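Local coordinates for beta-galactosidase (Trichoderma reesei, PDB 3OG2), which probably hydrolyses terminal non-reducing beta-D-galactose residues of beta-D-galactosides, as a glycoside hydrolase of family 35, at residues A[147-151]-A[198-202]; A[218-222]-A[234-238]; A[311-317]-A[375-380]. All coordinates share one frame; numbering follows the deposited sequence.

Contact 1: A[147-151]-A[198-202]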
# COMPACT_ATOMS: atom_id res chain seq x y z
N LEU A 147 -10.93 18.41 -19.34
CA LEU A 147 -12.13 17.63 -19.01
C LEU A 147 -12.37 16.55 -20.05
O LEU A 147 -12.60 15.37 -19.76
CB LEU A 147 -13.41 18.50 -18.99
CG LEU A 147 -13.50 19.45 -17.79
CD1 LEU A 147 -14.85 20.13 -17.83
CD2 LEU A 147 -13.31 18.72 -16.45
N HIS A 148 -12.30 16.98 -21.33
CA HIS A 148 -12.66 16.01 -22.36
C HIS A 148 -11.54 14.99 -22.52
O HIS A 148 -11.81 13.85 -22.91
CB HIS A 148 -13.04 16.77 -23.63
CG HIS A 148 -14.27 17.61 -23.41
ND1 HIS A 148 -15.36 17.26 -22.65
CD2 HIS A 148 -14.51 18.83 -23.94
CE1 HIS A 148 -16.26 18.26 -22.70
NE2 HIS A 148 -15.74 19.18 -23.46
N ALA A 149 -10.29 15.30 -22.15
CA ALA A 149 -9.22 14.30 -22.13
C ALA A 149 -9.50 13.18 -21.12
O ALA A 149 -8.99 12.08 -21.32
CB ALA A 149 -7.87 14.94 -21.81
N THR A 150 -10.31 13.45 -20.08
CA THR A 150 -10.61 12.43 -19.06
C THR A 150 -11.83 11.57 -19.39
O THR A 150 -12.09 10.55 -18.72
CB THR A 150 -10.87 13.06 -17.68
OG1 THR A 150 -12.12 13.76 -17.67
CG2 THR A 150 -9.76 13.97 -17.21
N ASP A 151 -12.61 12.00 -20.38
CA ASP A 151 -13.93 11.38 -20.56
C ASP A 151 -13.85 9.91 -20.91
O ASP A 151 -14.64 9.10 -20.39
CB ASP A 151 -14.72 12.06 -21.70
CG ASP A 151 -15.29 13.41 -21.30
OD1 ASP A 151 -15.54 13.67 -20.10
OD2 ASP A 151 -15.56 14.21 -22.23
N TYR A 198 -18.87 18.31 -12.74
CA TYR A 198 -18.58 17.55 -13.97
C TYR A 198 -18.01 16.18 -13.59
O TYR A 198 -18.39 15.17 -14.21
CB TYR A 198 -17.58 18.31 -14.81
CG TYR A 198 -17.36 17.71 -16.18
CD1 TYR A 198 -16.38 16.71 -16.36
CD2 TYR A 198 -18.10 18.12 -17.29
CE1 TYR A 198 -16.18 16.14 -17.60
CE2 TYR A 198 -17.89 17.56 -18.54
CZ TYR A 198 -16.93 16.56 -18.70
OH TYR A 198 -16.71 16.04 -19.95
N VAL A 199 -17.08 16.16 -12.62
CA VAL A 199 -16.43 14.88 -12.25
C VAL A 199 -17.46 13.93 -11.69
O VAL A 199 -17.51 12.72 -12.00
CB VAL A 199 -15.30 15.19 -11.26
CG1 VAL A 199 -14.73 13.93 -10.63
CG2 VAL A 199 -14.20 16.00 -11.97
N ILE A 200 -18.39 14.46 -10.84
CA ILE A 200 -19.48 13.61 -10.35
C ILE A 200 -20.39 13.11 -11.47
O ILE A 200 -20.73 11.92 -11.49
CB ILE A 200 -20.32 14.40 -9.29
CG1 ILE A 200 -19.49 14.59 -8.01
CG2 ILE A 200 -21.66 13.72 -9.02
CD1 ILE A 200 -20.12 15.58 -7.03
N ASP A 201 -20.75 14.01 -12.37
CA ASP A 201 -21.63 13.63 -13.47
C ASP A 201 -21.01 12.52 -14.32
O ASP A 201 -21.75 11.63 -14.78
CB ASP A 201 -21.92 14.82 -14.40
CG ASP A 201 -22.76 15.94 -13.86
OD1 ASP A 201 -23.46 15.78 -12.82
OD2 ASP A 201 -22.79 17.05 -14.50
N GLN A 202 -19.68 12.56 -14.51
CA GLN A 202 -19.09 11.47 -15.33
C GLN A 202 -19.36 10.12 -14.69
O GLN A 202 -19.61 9.12 -15.34
CB GLN A 202 -17.58 11.61 -15.45
CG GLN A 202 -17.12 12.84 -16.26
CD GLN A 202 -15.61 12.89 -16.23
OE1 GLN A 202 -15.02 12.96 -15.12
NE2 GLN A 202 -14.95 12.83 -17.37
O HOH W 1 -12.73 14.55 -15.01
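The helical turns carrying L147 and Y198 run almost in the same direction, their axes 16° apart and no nearer than 11.5 Å. The backbones draw closest at D151 and Q202, whose CA atoms are 7.3 Å apart, so long side chains must span the interval. Y198 does this with its ring. CG lies anti to the backbone N (chi1 -173°), which carries the ring across to the other helix, where methyl CD1 of L147 sits over its centre in a CH-pi contact, 3.8 Å from the centroid and 9° off the normal. Beyond the ring, Y198 OH donates to the syn lone pair of D151 OD1 at 2.6 Å, with carboxylate and ring planes nearly coplanar. The same oxygen accepts a second hydrogen bond on its anti lone pair, from Q202 NE2 at 2.9 Å, while D151 OD2 accepts from H148 ND1; these three donors together limit the carboxylate's rotation. The Q202 amide also donates through NE2 to T150 OG1 at 3.0 Å, and a water donates to both T150 OG1 and Q202 OE1. T150 OG1 in turn donates to L147 O, 2.7 Å away, within helix 144-163. A phenylalanine in place of Y198 could keep the ring under L147 but would probably leave D151 OD1 without its short hydroxyl donor and make the carboxylate easier to turn. The arrangement is side-by-side packing of outer helices of a TIM barrel: helices 144-163 and 193-205 flank strand 172-177 in sequence, and a polar network bridges their wide separation.

Contact 2: A[218-222]-A[234-238]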
# COMPACT_ATOMS: atom_id res chain seq x y z
N PHE A 218 -7.52 17.82 4.36
CA PHE A 218 -7.66 18.26 5.73
C PHE A 218 -9.13 18.62 5.87
O PHE A 218 -9.88 18.64 4.87
CB PHE A 218 -6.71 19.45 6.02
CG PHE A 218 -7.10 20.69 5.23
CD1 PHE A 218 -6.69 20.87 3.92
CD2 PHE A 218 -7.89 21.67 5.80
CE1 PHE A 218 -7.07 22.01 3.19
CE2 PHE A 218 -8.27 22.82 5.09
CZ PHE A 218 -7.85 22.97 3.78
N PRO A 219 -9.62 18.89 7.08
CA PRO A 219 -11.04 19.24 7.22
C PRO A 219 -11.34 20.66 6.74
O PRO A 219 -11.55 21.60 7.51
CB PRO A 219 -11.31 19.05 8.72
CG PRO A 219 -10.13 18.38 9.26
CD PRO A 219 -8.97 18.76 8.39
N GLY A 220 -11.31 20.88 5.43
CA GLY A 220 -11.54 22.18 4.83
C GLY A 220 -12.99 22.35 4.40
O GLY A 220 -13.35 23.45 3.94
N GLY A 221 -13.83 21.34 4.46
CA GLY A 221 -15.24 21.43 4.08
C GLY A 221 -15.50 21.31 2.58
O GLY A 221 -16.68 21.45 2.18
N THR A 222 -14.50 21.13 1.75
CA THR A 222 -14.76 21.15 0.29
C THR A 222 -15.59 19.96 -0.13
O THR A 222 -15.23 18.82 0.21
CB THR A 222 -13.41 21.19 -0.46
OG1 THR A 222 -12.74 22.42 -0.05
CG2 THR A 222 -13.58 21.23 -1.95
N ILE A 234 -21.15 11.80 1.16
CA ILE A 234 -20.56 11.64 2.49
C ILE A 234 -19.24 12.42 2.46
O ILE A 234 -18.37 12.14 1.60
CB ILE A 234 -20.31 10.16 2.86
CG1 ILE A 234 -21.63 9.39 2.88
CG2 ILE A 234 -19.48 10.07 4.11
CD1 ILE A 234 -21.46 7.87 3.05
N TYR A 235 -19.06 13.37 3.36
CA TYR A 235 -17.83 14.13 3.42
C TYR A 235 -16.74 13.30 4.09
O TYR A 235 -16.95 12.85 5.24
CB TYR A 235 -18.06 15.43 4.23
CG TYR A 235 -16.79 16.22 4.37
CD1 TYR A 235 -16.25 16.95 3.30
CD2 TYR A 235 -16.10 16.22 5.62
CE1 TYR A 235 -15.06 17.67 3.41
CE2 TYR A 235 -14.92 16.96 5.70
CZ TYR A 235 -14.42 17.67 4.63
OH TYR A 235 -13.25 18.40 4.79
N GLY A 236 -15.63 13.12 3.43
CA GLY A 236 -14.48 12.40 4.01
C GLY A 236 -13.26 13.34 4.03
O GLY A 236 -13.18 14.26 3.22
N HIS A 237 -12.35 13.04 4.97
CA HIS A 237 -11.08 13.74 4.90
C HIS A 237 -9.97 12.79 5.35
O HIS A 237 -10.22 11.66 5.78
CB HIS A 237 -11.07 15.06 5.69
CG HIS A 237 -11.02 14.95 7.18
ND1 HIS A 237 -9.87 14.67 7.89
CD2 HIS A 237 -12.03 15.07 8.08
CE1 HIS A 237 -10.21 14.65 9.20
NE2 HIS A 237 -11.50 14.88 9.36
N ASP A 238 -8.75 13.28 5.19
CA ASP A 238 -7.56 12.43 5.41
C ASP A 238 -6.74 12.93 6.57
O ASP A 238 -7.01 14.02 7.11
CB ASP A 238 -6.72 12.44 4.13
CG ASP A 238 -7.47 11.79 2.98
OD1 ASP A 238 -8.52 11.15 3.16
OD2 ASP A 238 -6.98 11.88 1.80
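P219 and H237 meet ring against ring, the proline crossing the imidazole obliquely with CG over the centre of one face. That carbon is 3.8 Å from the H237 centroid and 10° off the ring normal, the geometry of a CH-pi contact. The imidazole is presented by a first torsion that puts CG between the backbone N and the carbonyl carbon (chi1 74°), and its rotation is fixed by ND1, which donates to D238 O at 3.0 Å. That bond is nearly straight, at 168°, and lies in the ring plane, although the donor stands well above the plane of the accepting carbonyl. W261 adds an edge-to-face ring contact with H237 and also touches P219. On the loop side, P219 is the centre of an inverse gamma turn, closed by G220 N bonding to F218 O at 2.7 Å.

Y235 points in beside this pair but offers an edge: T222 O lies in the plane of its ring, 3.4 Å from CE1. The phenol oxygen comes up to the turn, with Y235 OH 3.0 Å from G221 N, yet its firm partner is D216 OD2, which also accepts from T222 N.

The chemistry between the segments is thus apolar where P219 CG lies on the H237 face and weakly polar where T222 O meets the positively polarised edge of Y235, while D216, bonded to both sides, supplies the polar tie. The loop 218-222 is consequently fixed against a histidine whose side chain is about 8 Å from that of the galactose-binding E180, which puts the packing close to the galactose site.

Contact 3: A[311-317]-A[375-380]. With GOL (glycerol), chain H.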
# COMPACT_ATOMS: atom_id res chain seq x y z
N ASN A 311 -8.80 8.18 16.99
CA ASN A 311 -9.84 8.38 16.01
C ASN A 311 -11.15 7.73 16.48
O ASN A 311 -12.23 8.27 16.20
CB ASN A 311 -9.41 7.78 14.64
CG ASN A 311 -8.24 8.56 14.07
OD1 ASN A 311 -8.07 9.75 14.34
ND2 ASN A 311 -7.40 7.88 13.27
N MET A 312 -11.04 6.59 17.17
CA MET A 312 -12.23 6.03 17.80
C MET A 312 -12.75 6.98 18.88
O MET A 312 -13.96 7.07 19.09
CB MET A 312 -11.91 4.66 18.43
CG MET A 312 -11.40 3.69 17.31
SD MET A 312 -10.79 2.18 18.08
CE MET A 312 -9.66 1.60 16.77
N ALA A 313 -11.83 7.74 19.56
CA ALA A 313 -12.31 8.71 20.57
C ALA A 313 -13.20 9.77 19.93
O ALA A 313 -14.05 10.37 20.60
CB ALA A 313 -11.09 9.32 21.21
N ALA A 314 -13.01 10.05 18.64
CA ALA A 314 -13.81 11.03 17.88
C ALA A 314 -14.99 10.35 17.17
O ALA A 314 -15.72 11.05 16.43
CB ALA A 314 -12.93 11.75 16.90
N GLY A 315 -15.19 9.04 17.31
CA GLY A 315 -16.32 8.36 16.73
C GLY A 315 -16.16 8.08 15.26
O GLY A 315 -17.17 8.00 14.54
N VAL A 316 -14.94 7.84 14.75
CA VAL A 316 -14.88 7.47 13.31
C VAL A 316 -15.64 6.20 13.04
O VAL A 316 -15.50 5.20 13.74
CB VAL A 316 -13.40 7.36 12.91
CG1 VAL A 316 -12.70 6.12 13.51
CG2 VAL A 316 -13.28 7.38 11.39
N THR A 317 -16.46 6.21 11.96
CA THR A 317 -17.17 4.98 11.61
C THR A 317 -16.91 4.58 10.15
O THR A 317 -17.42 3.54 9.75
CB THR A 317 -18.65 5.06 11.88
OG1 THR A 317 -19.16 6.20 11.19
CG2 THR A 317 -18.95 5.19 13.40
N TYR A 375 -20.70 1.01 19.93
CA TYR A 375 -19.78 2.11 19.60
C TYR A 375 -20.38 3.08 18.59
O TYR A 375 -20.15 4.29 18.61
CB TYR A 375 -18.47 1.50 19.09
CG TYR A 375 -17.56 2.49 18.37
CD1 TYR A 375 -16.73 3.36 19.05
CD2 TYR A 375 -17.54 2.51 16.96
CE1 TYR A 375 -15.90 4.25 18.40
CE2 TYR A 375 -16.71 3.39 16.28
CZ TYR A 375 -15.89 4.27 17.01
OH TYR A 375 -15.05 5.14 16.40
N ILE A 376 -21.18 2.57 17.66
CA ILE A 376 -21.69 3.39 16.58
C ILE A 376 -22.64 4.43 17.09
O ILE A 376 -22.66 5.56 16.57
CB ILE A 376 -22.39 2.52 15.54
CG1 ILE A 376 -21.39 1.58 14.87
CG2 ILE A 376 -23.07 3.45 14.53
CD1 ILE A 376 -22.01 0.51 14.00
N THR A 377 -23.46 4.05 18.11
CA THR A 377 -24.49 5.07 18.42
C THR A 377 -24.16 5.79 19.71
O THR A 377 -24.95 6.66 20.08
CB THR A 377 -25.86 4.39 18.45
OG1 THR A 377 -25.69 3.27 19.34
CG2 THR A 377 -26.31 3.90 17.07
N ALA A 378 -23.03 5.50 20.33
CA ALA A 378 -22.54 6.29 21.48
C ALA A 378 -22.16 7.65 20.95
O ALA A 378 -21.70 7.80 19.80
CB ALA A 378 -21.37 5.59 22.15
N THR A 379 -22.31 8.71 21.73
CA THR A 379 -21.94 10.05 21.30
C THR A 379 -20.58 10.47 21.80
O THR A 379 -20.38 10.54 23.03
CB THR A 379 -22.96 11.05 21.89
OG1 THR A 379 -24.29 10.69 21.46
CG2 THR A 379 -22.64 12.44 21.38
N PRO A 380 -19.63 10.73 20.91
CA PRO A 380 -18.31 11.18 21.38
C PRO A 380 -18.46 12.57 21.95
O PRO A 380 -19.14 13.43 21.38
CB PRO A 380 -17.50 11.24 20.09
CG PRO A 380 -18.26 10.47 19.07
CD PRO A 380 -19.70 10.65 19.45
C1 GOL H . -21.42 8.51 16.64
O1 GOL H . -21.99 9.60 15.91
C2 GOL H . -20.19 7.94 15.97
O2 GOL H . -19.48 8.89 15.19
C3 GOL H . -19.45 6.87 16.74
O3 GOL H . -19.68 6.92 18.13
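Y375 has its CG anti to the backbone N (chi1 164°), a torsion that sends the ring away from its own short helix to the backbone of V316. There OH donates to V316 O at 2.7 Å, with a C=O...donor angle of 127° and the donor tilted 27° from the carbonyl plane. M312 O also lies in the plane of the phenol ring, near CE1, and CB of M312 packs against CE1, the two side chains crossing at about a right angle.

The tyrosine thus meets the C-terminal end of helix 301-313. G315 leaves helical geometry with positive phi, and the two bonds back into the last turn, G315 N to M312 O at 2.9 Å and V316 N to N311 O at 3.1 Å, make a Schellman motif. P380 closes on the same turn: its CG is 3.7 Å from G315 CA, and a CB at this glycine would clash with the proline, so packing as well as backbone conformation suits a residue without a side chain. P380 CB also meets A313 O, at 3.6 Å.

A glycerol, probably from the crystallisation liquor, lies between the segments. Its O2 donates to G315 O at 2.6 Å, O3 stands close to both Y375 O and A378 O, and C3 lies over one face of the tyrosine ring, next to methyl CG2 of T317; H31 ND1 is a further partner.

In the fold, helix 301-313 ends here and the chain leads on into barrel strand 318-321. Facing it is strand 379-380, an edge strand of an eight-stranded antiparallel sheet, paired with 394-400. Y375 and P380 both touch L399 of that neighbour, Y375 also reaches V41 of barrel strand 38-47, and P380 touches R262 of helix 261-268.

Contact 3 is the buried one; contacts 1 and 2 are each partly buried, with residues exposed to solvent. Contacts 1 and 2 lie wholly within the family 35 barrel and follow each other along the chain, helix 193-205 preceding strand 236-239, though their nearest atoms stay about 9 Å apart. Contact 3 instead joins the barrel to the sheet of the next domain. Chemistry follows place: between outer helices, contact 1 relies on a carboxylate-centred network; near the galactose site, contact 2 relies on ring faces and edges; at the interdomain seam, contact 3 combines a tyrosine-to-backbone bond with proline packing. Contacts 2 and 3 both border helix 261-268, their centres about 17 Å apart.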